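Local coordinates for tryptophanyl-tRNA synthetase (Pyrococcus horikoshii, PDB 3JXE), which catalyses the ATP-dependent attachment of L-tryptophan to tRNA(Trp), releasing AMP and diphosphate, as a class I aminoacyl-tRNA synthetase, at residues Gly84-Gly89 against Ile263-Ser268; Asn136-Ile141 against Lys356-Val361; Lys275-Thr280 against Cys335-Ile340; Ile309-Asp314 against Ser341-Phe346. One frame throughout, in Å; residues are numbered along the deposited sequence.

Interaction 1 (Gly84-Gly89 against Ile263-Ser268); sequences GPMHIG and IYLTDS. With TYM (tryptophanyl-5'AMP), chain E; SO4 (sulfate ion), chain F.
Met-86 and Ile-88 are tied to Leu-265 and Ile-263 by two backbone hydrogen bonds. Leu-265 N donates to Met-86 O at 2.9 Å and almost straight (169°), while Ile-88 N reaches Ile-263 O at 2.9 Å with a more bent N-H...O angle of 136°. Between them His-87 and Tyr-264 form a single beta bridge, their CA atoms 3.8 Å apart. A type I turn follows from Tyr-264 to Asp-267, where Tyr-264 N meets Asp-267 OD2 from above the carboxylate plane.

His-87 belongs to the class I HIGH motif, at whose start helix 88-104 begins. It is the N-cap: ND1 accepts a weak bond from Gly-89 N, and NE2 donates to sulfate O2 at 2.8 Å. The sulfate, probably from the crystallisation liquor, is also held by His-90 and by Ser-255 and Ala-256 of the KMSKS region. Gly-89 O comes within 3.0 Å of N3 of the tryptophanyl-AMP adenine.

Apolar contacts surround the bridge. Pro-85 CB rests 3.6 Å from Tyr-264 CD2. Ile-88 and Ile-263 run along each other with the same heading, CD1 of the first 3.7 Å from CG2 of the second. Leu-265 has its CG anti to the carbonyl carbon (chi1 -60°), which places CD1 against Met-86 CB and CD2 against Ile-88 CG1. With an alanine here both methyls are gone, and Met-86 CB and Ile-88 CG1 would probably face a gap across the bridge, while the backbone bond could remain.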
# COMPACT_ATOMS: atom_id res chain seq x y z
N GLY B 84 10.29 -16.37 -9.60
CA GLY B 84 10.71 -17.15 -10.76
C GLY B 84 9.81 -18.36 -10.95
O GLY B 84 8.63 -18.31 -10.59
N PRO B 85 10.36 -19.45 -11.51
CA PRO B 85 9.56 -20.66 -11.71
C PRO B 85 9.26 -21.34 -10.38
O PRO B 85 10.07 -21.26 -9.46
CB PRO B 85 10.47 -21.56 -12.56
CG PRO B 85 11.62 -20.71 -12.98
CD PRO B 85 11.74 -19.63 -11.97
N MET B 86 8.10 -21.98 -10.29
CA MET B 86 7.72 -22.72 -9.09
C MET B 86 8.32 -24.11 -9.10
O MET B 86 8.34 -24.78 -10.14
CB MET B 86 6.20 -22.81 -8.97
CG MET B 86 5.52 -21.52 -8.55
SD MET B 86 3.72 -21.64 -8.46
CE MET B 86 3.50 -22.68 -7.02
N HIS B 87 8.83 -24.54 -7.95
CA HIS B 87 9.29 -25.92 -7.79
C HIS B 87 8.29 -26.77 -7.01
O HIS B 87 7.22 -26.28 -6.62
CB HIS B 87 10.70 -25.99 -7.18
CG HIS B 87 10.82 -25.37 -5.82
ND1 HIS B 87 10.12 -25.83 -4.73
CD2 HIS B 87 11.58 -24.34 -5.38
CE1 HIS B 87 10.44 -25.10 -3.67
NE2 HIS B 87 11.32 -24.19 -4.04
N ILE B 88 8.63 -28.03 -6.78
CA ILE B 88 7.71 -29.00 -6.17
C ILE B 88 7.32 -28.70 -4.72
O ILE B 88 6.22 -29.03 -4.29
CB ILE B 88 8.20 -30.46 -6.39
CG1 ILE B 88 7.30 -31.14 -7.42
CG2 ILE B 88 8.23 -31.26 -5.08
CD1 ILE B 88 7.99 -32.21 -8.22
N GLY B 89 8.23 -28.05 -3.99
CA GLY B 89 7.96 -27.60 -2.63
C GLY B 89 6.85 -26.56 -2.56
O GLY B 89 5.98 -26.61 -1.69
N ILE B 263 13.43 -29.59 -8.33
CA ILE B 263 12.55 -30.07 -9.39
C ILE B 263 11.45 -29.04 -9.63
O ILE B 263 10.51 -28.93 -8.84
CB ILE B 263 11.93 -31.46 -9.06
CG1 ILE B 263 13.01 -32.48 -8.68
CG2 ILE B 263 11.07 -31.96 -10.22
CD1 ILE B 263 14.03 -32.81 -9.77
N TYR B 264 11.59 -28.29 -10.72
CA TYR B 264 10.60 -27.30 -11.10
C TYR B 264 9.38 -27.96 -11.71
O TYR B 264 9.49 -29.01 -12.37
CB TYR B 264 11.21 -26.30 -12.09
CG TYR B 264 12.30 -25.44 -11.49
CD1 TYR B 264 13.64 -25.81 -11.62
CD2 TYR B 264 12.00 -24.28 -10.80
CE1 TYR B 264 14.66 -25.02 -11.08
CE2 TYR B 264 13.00 -23.49 -10.25
CZ TYR B 264 14.32 -23.86 -10.39
OH TYR B 264 15.31 -23.08 -9.85
N LEU B 265 8.21 -27.36 -11.50
CA LEU B 265 6.96 -27.86 -12.06
C LEU B 265 6.96 -27.81 -13.59
O LEU B 265 6.13 -28.43 -14.25
CB LEU B 265 5.77 -27.06 -11.51
CG LEU B 265 5.55 -27.05 -10.00
CD1 LEU B 265 4.41 -26.11 -9.66
CD2 LEU B 265 5.27 -28.45 -9.46
N THR B 266 7.92 -27.06 -14.13
CA THR B 266 8.03 -26.85 -15.56
C THR B 266 9.14 -27.71 -16.20
O THR B 266 9.31 -27.70 -17.42
CB THR B 266 8.23 -25.34 -15.87
OG1 THR B 266 7.89 -25.07 -17.23
CG2 THR B 266 9.68 -24.89 -15.59
N ASP B 267 9.87 -28.45 -15.37
CA ASP B 267 10.98 -29.31 -15.82
C ASP B 267 10.54 -30.42 -16.76
O ASP B 267 9.50 -31.06 -16.54
CB ASP B 267 11.70 -29.93 -14.62
CG ASP B 267 12.83 -29.07 -14.08
OD1 ASP B 267 13.21 -28.07 -14.74
OD2 ASP B 267 13.35 -29.40 -13.00
N SER B 268 11.34 -30.65 -17.80
CA SER B 268 11.10 -31.73 -18.76
C SER B 268 11.50 -33.10 -18.17
O SER B 268 12.20 -33.14 -17.15
CB SER B 268 11.87 -31.46 -20.06
OG SER B 268 13.26 -31.68 -19.89
P TYM E . 6.76 -18.56 -1.47
O1P TYM E . 6.38 -18.09 -2.82
O2P TYM E . 8.17 -18.49 -1.04
O5' TYM E . 6.30 -20.10 -1.31
C5' TYM E . 4.94 -20.46 -1.61
C4' TYM E . 4.47 -21.61 -0.72
O4' TYM E . 5.44 -22.70 -0.76
C1' TYM E . 5.86 -23.01 0.60
N9 TYM E . 7.27 -23.49 0.46
C4 TYM E . 7.68 -24.74 0.64
N3 TYM E . 7.05 -25.88 0.99
C2 TYM E . 7.73 -27.02 1.11
N1 TYM E . 9.03 -27.08 0.88
C6 TYM E . 9.72 -25.98 0.53
N6 TYM E . 11.03 -26.06 0.31
C5 TYM E . 9.04 -24.77 0.40
N7 TYM E . 9.41 -23.53 0.08
C8 TYM E . 8.33 -22.76 0.11
C2' TYM E . 5.64 -21.71 1.37
O2' TYM E . 5.40 -21.99 2.75
C3' TYM E . 4.36 -21.17 0.74
O3' TYM E . 3.22 -21.81 1.33
NH3 TYM E . 5.36 -14.37 0.76
CA TYM E . 4.86 -15.69 0.36
CB TYM E . 3.62 -15.53 -0.51
CG TYM E . 2.30 -15.59 0.33
CD2 TYM E . 1.80 -16.65 1.07
CE2 TYM E . 0.59 -16.25 1.65
CE3 TYM E . 2.28 -17.94 1.30
CD1 TYM E . 1.40 -14.59 0.47
NE1 TYM E . 0.33 -14.99 1.29
CZ2 TYM E . -0.13 -17.12 2.45
CZ3 TYM E . 1.55 -18.82 2.11
CH2 TYM E . 0.35 -18.41 2.68
C TYM E . 5.94 -16.44 -0.44
O TYM E . 6.80 -15.82 -1.06
OPP TYM E . 5.84 -17.81 -0.37
S SO4 F . 12.45 -20.51 -3.00
O1 SO4 F . 13.45 -20.05 -2.04
O2 SO4 F . 12.07 -21.88 -2.69
O3 SO4 F . 11.26 -19.66 -2.94
O4 SO4 F . 13.01 -20.44 -4.35

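Interaction 2 (Asn136-Ile141 against Lys356-Val361); sequences NILDII and KAEKLV
Ile-141 meets helix 332-367 with both of its branches. CG1 lies beside the backbone N and CG2 anti to it (chi1 -64°), which spreads the fork across the partner's surface: CG2 comes 3.7 Å from Ala-357 CB and 4.0 Å from Leu-360 CB, while CD1 continues to Val-361, 3.8 Å from its CG2. The Ile-141 and Val-361 side chains cross at about a right angle.

Leu-138, one turn earlier, presents a single methyl. Its CD2 touches Val-361 CG2 at 3.8 Å, and also meets Glu-358 at its CA and CG, short of the carboxylate. Val-361 CG2 is therefore shared by Leu-138 and Ile-141. Ala-357 is the point of nearest backbones: its CB faces Leu-138 O at 3.5 Å, and the CA atoms of Leu-138 and Ala-357 are 5.5 Å apart. The short segment axes approach to 8.6 Å at 104°, so the two segments cross almost perpendicularly and the contact stays a compact patch of apolar groups.

Beside this patch Asp-139 makes a salt bridge to Arg-354 and a hydrogen bond to His-350, both on helix 332-367. Helix 126-141 belongs to the crossover between the parallel neighbours 108-112 and 150-154 of the Rossmann-type sheet. Its Ile-137 packs on Ile-112 and Ile-152, so that this helix is layered between the sheet and helix 332-367.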
# COMPACT_ATOMS: atom_id res chain seq x y z
N ASN B 136 3.09 -18.51 -12.72
CA ASN B 136 2.76 -19.22 -11.48
C ASN B 136 1.27 -19.53 -11.36
O ASN B 136 0.91 -20.59 -10.84
CB ASN B 136 3.25 -18.43 -10.26
CG ASN B 136 4.77 -18.42 -10.12
OD1 ASN B 136 5.30 -17.82 -9.18
ND2 ASN B 136 5.47 -19.07 -11.04
N ILE B 137 0.43 -18.61 -11.83
CA ILE B 137 -1.03 -18.81 -11.85
C ILE B 137 -1.38 -20.11 -12.59
O ILE B 137 -2.20 -20.90 -12.11
CB ILE B 137 -1.80 -17.63 -12.52
CG1 ILE B 137 -1.31 -16.25 -12.03
CG2 ILE B 137 -3.31 -17.77 -12.33
CD1 ILE B 137 -1.69 -15.89 -10.62
N LEU B 138 -0.76 -20.31 -13.76
CA LEU B 138 -0.99 -21.50 -14.58
C LEU B 138 -0.73 -22.78 -13.80
O LEU B 138 -1.53 -23.71 -13.85
CB LEU B 138 -0.13 -21.46 -15.86
CG LEU B 138 -0.23 -20.26 -16.80
CD1 LEU B 138 0.82 -20.35 -17.90
CD2 LEU B 138 -1.62 -20.10 -17.40
N ASP B 139 0.38 -22.81 -13.07
CA ASP B 139 0.72 -23.95 -12.21
C ASP B 139 -0.29 -24.14 -11.09
O ASP B 139 -0.65 -25.28 -10.76
CB ASP B 139 2.11 -23.76 -11.60
CG ASP B 139 3.21 -23.90 -12.63
OD1 ASP B 139 3.81 -22.87 -12.99
OD2 ASP B 139 3.47 -25.04 -13.07
N ILE B 140 -0.75 -23.03 -10.51
CA ILE B 140 -1.70 -23.06 -9.40
C ILE B 140 -3.09 -23.51 -9.87
O ILE B 140 -3.73 -24.32 -9.21
CB ILE B 140 -1.75 -21.70 -8.66
CG1 ILE B 140 -0.41 -21.43 -7.97
CG2 ILE B 140 -2.89 -21.66 -7.64
CD1 ILE B 140 -0.16 -19.97 -7.65
N ILE B 141 -3.52 -23.01 -11.02
CA ILE B 141 -4.79 -23.43 -11.62
C ILE B 141 -4.74 -24.90 -12.03
O ILE B 141 -5.76 -25.61 -11.96
CB ILE B 141 -5.20 -22.53 -12.82
CG1 ILE B 141 -5.47 -21.10 -12.35
CG2 ILE B 141 -6.44 -23.08 -13.52
CD1 ILE B 141 -5.81 -20.13 -13.45
N LYS B 356 -4.13 -26.59 -20.22
CA LYS B 356 -5.58 -26.40 -20.12
C LYS B 356 -5.93 -25.24 -19.19
O LYS B 356 -7.01 -24.64 -19.30
CB LYS B 356 -6.26 -27.68 -19.64
CG LYS B 356 -6.35 -28.78 -20.68
CD LYS B 356 -7.18 -29.95 -20.18
CE LYS B 356 -7.42 -30.98 -21.28
NZ LYS B 356 -8.38 -32.04 -20.84
N ALA B 357 -5.02 -24.94 -18.26
CA ALA B 357 -5.19 -23.88 -17.27
C ALA B 357 -5.18 -22.48 -17.89
O ALA B 357 -5.75 -21.55 -17.32
CB ALA B 357 -4.11 -23.99 -16.21
N GLU B 358 -4.54 -22.35 -19.05
CA GLU B 358 -4.42 -21.07 -19.75
C GLU B 358 -5.78 -20.47 -20.10
O GLU B 358 -5.92 -19.25 -20.21
CB GLU B 358 -3.59 -21.23 -21.03
CG GLU B 358 -2.19 -21.78 -20.81
CD GLU B 358 -1.40 -21.92 -22.10
OE1 GLU B 358 -1.20 -20.90 -22.80
OE2 GLU B 358 -0.97 -23.06 -22.41
N LYS B 359 -6.77 -21.33 -20.26
CA LYS B 359 -8.13 -20.93 -20.62
C LYS B 359 -8.93 -20.48 -19.40
O LYS B 359 -9.81 -19.63 -19.51
CB LYS B 359 -8.85 -22.09 -21.31
CG LYS B 359 -8.18 -22.57 -22.59
CD LYS B 359 -8.61 -23.99 -22.96
CE LYS B 359 -7.83 -24.52 -24.15
NZ LYS B 359 -8.14 -25.95 -24.42
N LEU B 360 -8.60 -21.05 -18.24
CA LEU B 360 -9.35 -20.80 -17.00
C LEU B 360 -8.90 -19.56 -16.22
O LEU B 360 -9.51 -19.22 -15.20
CB LEU B 360 -9.30 -22.04 -16.10
CG LEU B 360 -10.02 -23.31 -16.56
CD1 LEU B 360 -9.55 -24.51 -15.75
CD2 LEU B 360 -11.54 -23.16 -16.47
N VAL B 361 -7.84 -18.90 -16.69
CA VAL B 361 -7.24 -17.76 -15.98
C VAL B 361 -8.24 -16.63 -15.73
O VAL B 361 -8.37 -16.16 -14.60
CB VAL B 361 -5.97 -17.23 -16.70
CG1 VAL B 361 -5.49 -15.92 -16.08
CG2 VAL B 361 -4.86 -18.27 -16.66

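Interaction 3 (Lys275-Thr280 against Cys335-Ile340); sequences KVWKFT and CKRYLI
Trp-277, Lys-336 and Val-276 bury the most surface here. The indole of Trp-277 is laid over the end of Ile-340: CD1 of that isoleucine stands 3.5 Å from the centroid of the six-membered ring and 8° off its normal, a CH-pi contact over the face. The far end of the same ring reaches helix 332-367, with CZ3 3.7 Å from Lys-336 CB and CH2 3.7 Å from Arg-337 CB; the Arg-337 guanidinium is turned 41° from the indole plane.

The fold brings together two helices that follow the KMSKS loop in sequence: 269-277, which comes soon after it, and the long 332-367. Their meeting lies toward the edge of the molecule, its centre about 26 Å from that of the chain.

Lys-336 crosses Trp-277 obliquely and bends at chi3 (84°), bringing NZ among backbone carbonyls. NZ donates to Phe-279 O at 3.3 Å and, weakly, to Trp-277 O at 3.5 Å; these carbonyl oxygens would probably stabilise its positive charge. Val-276 and Ile-340 pass with opposite headings, CB of the valine 3.7 Å from CD1 of the isoleucine.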
# COMPACT_ATOMS: atom_id res chain seq x y z
N LYS B 275 19.13 -34.42 -13.47
CA LYS B 275 19.29 -33.92 -12.10
C LYS B 275 19.47 -35.03 -11.06
O LYS B 275 20.26 -34.88 -10.12
CB LYS B 275 18.11 -33.02 -11.71
CG LYS B 275 18.22 -31.60 -12.26
CD LYS B 275 16.98 -30.78 -11.94
CE LYS B 275 17.01 -29.46 -12.69
NZ LYS B 275 15.83 -28.60 -12.38
N VAL B 276 18.74 -36.13 -11.24
CA VAL B 276 18.81 -37.26 -10.32
C VAL B 276 20.03 -38.16 -10.61
O VAL B 276 20.82 -38.43 -9.71
CB VAL B 276 17.50 -38.08 -10.30
CG1 VAL B 276 17.60 -39.26 -9.35
CG2 VAL B 276 16.32 -37.20 -9.91
N TRP B 277 20.16 -38.60 -11.86
CA TRP B 277 21.28 -39.46 -12.29
C TRP B 277 22.66 -38.89 -11.96
O TRP B 277 23.57 -39.62 -11.55
CB TRP B 277 21.24 -39.70 -13.81
CG TRP B 277 20.12 -40.53 -14.41
CD1 TRP B 277 19.54 -40.34 -15.64
CD2 TRP B 277 19.48 -41.69 -13.85
NE1 TRP B 277 18.58 -41.29 -15.87
CE2 TRP B 277 18.52 -42.13 -14.80
CE3 TRP B 277 19.62 -42.40 -12.65
CZ2 TRP B 277 17.70 -43.24 -14.57
CZ3 TRP B 277 18.80 -43.51 -12.43
CH2 TRP B 277 17.86 -43.92 -13.39
N LYS B 278 22.81 -37.57 -12.16
CA LYS B 278 24.11 -36.88 -12.21
C LYS B 278 24.92 -36.90 -10.92
O LYS B 278 26.15 -36.92 -10.96
CB LYS B 278 23.91 -35.43 -12.65
CG LYS B 278 25.11 -34.79 -13.32
CD LYS B 278 24.79 -33.37 -13.80
CE LYS B 278 23.90 -33.36 -15.04
NZ LYS B 278 23.37 -32.00 -15.35
N PHE B 279 24.24 -36.89 -9.77
CA PHE B 279 24.94 -36.76 -8.49
C PHE B 279 24.91 -38.02 -7.62
O PHE B 279 23.93 -38.76 -7.63
CB PHE B 279 24.45 -35.53 -7.72
CG PHE B 279 25.07 -34.24 -8.19
CD1 PHE B 279 24.50 -33.53 -9.25
CD2 PHE B 279 26.23 -33.75 -7.59
CE1 PHE B 279 25.08 -32.34 -9.69
CE2 PHE B 279 26.81 -32.56 -8.02
CZ PHE B 279 26.23 -31.85 -9.08
N THR B 280 26.00 -38.22 -6.89
CA THR B 280 26.23 -39.41 -6.06
C THR B 280 25.17 -39.61 -4.96
O THR B 280 24.80 -40.74 -4.64
CB THR B 280 27.64 -39.39 -5.41
OG1 THR B 280 27.82 -38.16 -4.69
CG2 THR B 280 28.73 -39.49 -6.47
N CYS B 335 16.33 -47.59 -7.25
CA CYS B 335 15.61 -46.61 -6.42
C CYS B 335 15.51 -45.25 -7.10
O CYS B 335 14.45 -44.61 -7.06
CB CYS B 335 16.28 -46.47 -5.06
SG CYS B 335 16.41 -48.01 -4.13
N LYS B 336 16.60 -44.81 -7.71
CA LYS B 336 16.64 -43.55 -8.44
C LYS B 336 15.75 -43.60 -9.68
O LYS B 336 15.06 -42.62 -10.00
CB LYS B 336 18.08 -43.19 -8.83
CG LYS B 336 18.97 -42.86 -7.63
CD LYS B 336 20.45 -42.78 -8.00
CE LYS B 336 20.81 -41.42 -8.55
NZ LYS B 336 22.27 -41.30 -8.83
N ARG B 337 15.75 -44.74 -10.36
CA ARG B 337 14.88 -44.98 -11.52
C ARG B 337 13.41 -45.00 -11.10
O ARG B 337 12.54 -44.53 -11.84
CB ARG B 337 15.28 -46.29 -12.21
CG ARG B 337 14.49 -46.64 -13.47
CD ARG B 337 15.29 -47.56 -14.41
NE ARG B 337 15.92 -48.69 -13.73
CZ ARG B 337 17.22 -48.76 -13.42
NH1 ARG B 337 18.04 -47.77 -13.72
NH2 ARG B 337 17.69 -49.84 -12.80
N TYR B 338 13.15 -45.55 -9.92
CA TYR B 338 11.80 -45.59 -9.35
C TYR B 338 11.31 -44.20 -8.95
O TYR B 338 10.14 -43.87 -9.14
CB TYR B 338 11.76 -46.56 -8.17
CG TYR B 338 10.53 -46.45 -7.29
CD1 TYR B 338 9.26 -46.75 -7.79
CD2 TYR B 338 10.65 -46.08 -5.95
CE1 TYR B 338 8.13 -46.65 -6.98
CE2 TYR B 338 9.53 -45.98 -5.14
CZ TYR B 338 8.28 -46.27 -5.65
OH TYR B 338 7.18 -46.18 -4.84
N LEU B 339 12.22 -43.38 -8.42
CA LEU B 339 11.90 -42.00 -8.06
C LEU B 339 11.61 -41.15 -9.30
O LEU B 339 10.60 -40.44 -9.34
CB LEU B 339 13.04 -41.37 -7.23
CG LEU B 339 12.97 -39.88 -6.88
CD1 LEU B 339 11.81 -39.57 -5.95
CD2 LEU B 339 14.28 -39.43 -6.25
N ILE B 340 12.50 -41.23 -10.29
CA ILE B 340 12.38 -40.46 -11.53
C ILE B 340 11.03 -40.70 -12.22
O ILE B 340 10.37 -39.75 -12.64
CB ILE B 340 13.55 -40.75 -12.50
CG1 ILE B 340 14.84 -40.14 -11.97
CG2 ILE B 340 13.26 -40.21 -13.90
CD1 ILE B 340 16.10 -40.69 -12.60

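Interaction 4 (Ile309-Asp314 against Ser341-Phe346); sequences IFFEED and SKIQEF
Phe-311 and Lys-342 bring the two backbones nearest, their CA atoms 6.2 Å apart, where helix 301-311 closes in a wider pi-type turn against helix 332-367. Phe-310 and Phe-346 form a T-shaped pair: the edge of Phe-310 points at the face of Phe-346, centroids 4.9 Å apart and planes at 84°. Phe-346 is turned into this position by a CG anti to its backbone N (chi1 166°), and Phe-310 CE2 sits over the centre of its ring.

Phe-311 is sandwiched. Ile-343 CG1 lies over one face, 3.9 Å from the centroid in a CH-pi contact, and Phe-310 CD2 covers the opposite face toward its rim. Both aromatic residues of this turn also touch the helix of the HIGH motif, Phe-310 at Ile-92 and Phe-311 at Ile-88. With a leucine in place of Phe-346 the flat face is gone, and Phe-310 would probably be freer to turn.

Lys-342 passes Glu-312 at a slant, CD lying 3.4 Å from OE1, while NZ stays 4.1 Å from OE1 and makes a weak salt bridge to Glu-345. Glu-312 OE1 is hydrogen-bonded to Tyr-338 instead, and OE2 accepts from Asp-314 N through its anti lone pair.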
# COMPACT_ATOMS: atom_id res chain seq x y z
N ILE B 309 6.63 -37.94 1.21
CA ILE B 309 5.89 -36.69 1.40
C ILE B 309 4.99 -36.27 0.23
O ILE B 309 4.08 -35.45 0.42
CB ILE B 309 6.82 -35.51 1.82
CG1 ILE B 309 7.78 -35.13 0.69
CG2 ILE B 309 7.56 -35.86 3.12
CD1 ILE B 309 8.63 -33.90 0.98
N PHE B 310 5.22 -36.82 -0.96
CA PHE B 310 4.45 -36.38 -2.14
C PHE B 310 4.18 -37.43 -3.23
O PHE B 310 3.09 -37.43 -3.82
CB PHE B 310 5.10 -35.14 -2.76
CG PHE B 310 4.22 -34.41 -3.74
CD1 PHE B 310 3.03 -33.81 -3.31
CD2 PHE B 310 4.57 -34.31 -5.08
CE1 PHE B 310 2.21 -33.13 -4.20
CE2 PHE B 310 3.75 -33.63 -5.98
CZ PHE B 310 2.57 -33.04 -5.54
N PHE B 311 5.13 -38.32 -3.49
CA PHE B 311 5.09 -39.14 -4.71
C PHE B 311 4.42 -40.52 -4.62
O PHE B 311 3.57 -40.84 -5.46
CB PHE B 311 6.47 -39.23 -5.35
CG PHE B 311 6.98 -37.91 -5.86
CD1 PHE B 311 6.43 -37.34 -7.00
CD2 PHE B 311 8.00 -37.24 -5.20
CE1 PHE B 311 6.89 -36.11 -7.48
CE2 PHE B 311 8.47 -36.02 -5.67
CZ PHE B 311 7.91 -35.45 -6.80
N GLU B 312 4.79 -41.33 -3.64
CA GLU B 312 4.19 -42.66 -3.49
C GLU B 312 2.91 -42.62 -2.65
O GLU B 312 2.97 -42.47 -1.43
CB GLU B 312 5.19 -43.68 -2.95
CG GLU B 312 4.67 -45.13 -2.92
CD GLU B 312 4.08 -45.58 -4.26
OE1 GLU B 312 4.82 -45.64 -5.26
OE2 GLU B 312 2.87 -45.89 -4.30
N GLU B 313 1.77 -42.78 -3.32
CA GLU B 313 0.46 -42.67 -2.68
C GLU B 313 0.08 -43.93 -1.89
O GLU B 313 -0.85 -43.90 -1.07
CB GLU B 313 -0.61 -42.36 -3.73
CG GLU B 313 -1.46 -41.12 -3.44
CD GLU B 313 -2.44 -41.31 -2.29
OE1 GLU B 313 -2.03 -41.17 -1.12
OE2 GLU B 313 -3.63 -41.58 -2.56
N ASP B 314 0.80 -45.02 -2.13
CA ASP B 314 0.55 -46.29 -1.45
C ASP B 314 1.46 -46.44 -0.23
O ASP B 314 2.68 -46.42 -0.35
CB ASP B 314 0.77 -47.46 -2.43
CG ASP B 314 0.21 -48.77 -1.92
OD1 ASP B 314 0.74 -49.33 -0.94
OD2 ASP B 314 -0.77 -49.26 -2.53
N SER B 341 10.64 -41.97 -12.31
CA SER B 341 9.38 -42.36 -12.96
C SER B 341 8.16 -41.72 -12.30
O SER B 341 7.22 -41.32 -12.99
CB SER B 341 9.25 -43.88 -12.98
OG SER B 341 9.44 -44.44 -11.69
N LYS B 342 8.18 -41.63 -10.97
CA LYS B 342 7.08 -41.02 -10.22
C LYS B 342 7.06 -39.50 -10.33
O LYS B 342 5.99 -38.89 -10.38
CB LYS B 342 7.12 -41.46 -8.75
CG LYS B 342 7.00 -42.97 -8.56
CD LYS B 342 6.06 -43.33 -7.42
CE LYS B 342 4.59 -43.20 -7.83
NZ LYS B 342 4.24 -44.10 -8.97
N ILE B 343 8.24 -38.88 -10.37
CA ILE B 343 8.36 -37.45 -10.63
C ILE B 343 7.89 -37.12 -12.04
O ILE B 343 7.20 -36.12 -12.26
CB ILE B 343 9.81 -36.93 -10.41
CG1 ILE B 343 10.27 -37.16 -8.97
CG2 ILE B 343 9.91 -35.44 -10.76
CD1 ILE B 343 11.72 -36.80 -8.70
N GLN B 344 8.24 -37.97 -13.00
CA GLN B 344 7.87 -37.78 -14.40
C GLN B 344 6.37 -37.97 -14.64
O GLN B 344 5.78 -37.25 -15.45
CB GLN B 344 8.67 -38.71 -15.32
CG GLN B 344 10.09 -38.22 -15.58
CD GLN B 344 10.94 -39.24 -16.31
OE1 GLN B 344 10.69 -40.45 -16.25
NE2 GLN B 344 11.97 -38.77 -17.01
N GLU B 345 5.77 -38.93 -13.93
CA GLU B 345 4.32 -39.16 -14.00
C GLU B 345 3.55 -37.92 -13.56
O GLU B 345 2.63 -37.47 -14.25
CB GLU B 345 3.91 -40.35 -13.14
CG GLU B 345 4.06 -41.71 -13.82
CD GLU B 345 3.99 -42.87 -12.83
OE1 GLU B 345 3.15 -42.82 -11.90
OE2 GLU B 345 4.76 -43.84 -12.99
N PHE B 346 3.95 -37.36 -12.42
CA PHE B 346 3.33 -36.16 -11.87
C PHE B 346 3.51 -34.95 -12.78
O PHE B 346 2.55 -34.23 -13.06
CB PHE B 346 3.88 -35.85 -10.47
CG PHE B 346 3.55 -34.47 -9.98
CD1 PHE B 346 4.51 -33.46 -10.02
CD2 PHE B 346 2.28 -34.17 -9.50
CE1 PHE B 346 4.20 -32.17 -9.58
CE2 PHE B 346 1.96 -32.89 -9.06
CZ PHE B 346 2.93 -31.89 -9.10

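In the fold
Helix 332-367 supplies one side of interactions 2, 3 and 4, and interaction 1 lies against all three. Toward interaction 4, Ile-88 CD1 comes 3.5 Å from Phe-311 CZ, so the HIGH segment packs directly on the aromatic turn. Toward interaction 3, Asp-267 OD2 forms a salt bridge with Lys-275 NZ at 2.7 Å. Toward interaction 2, Gly-84 O probably accepts from Asn-136 ND2 at 3.3 Å. Interactions 2 and 3 stand apart, centres about 29 Å and nearest atoms about 13 Å. Only interaction 1 contains a pocket residue, Gly-89; the Phe-310 side chain of interaction 4 stays about 9 Å from the bound tryptophanyl-AMP.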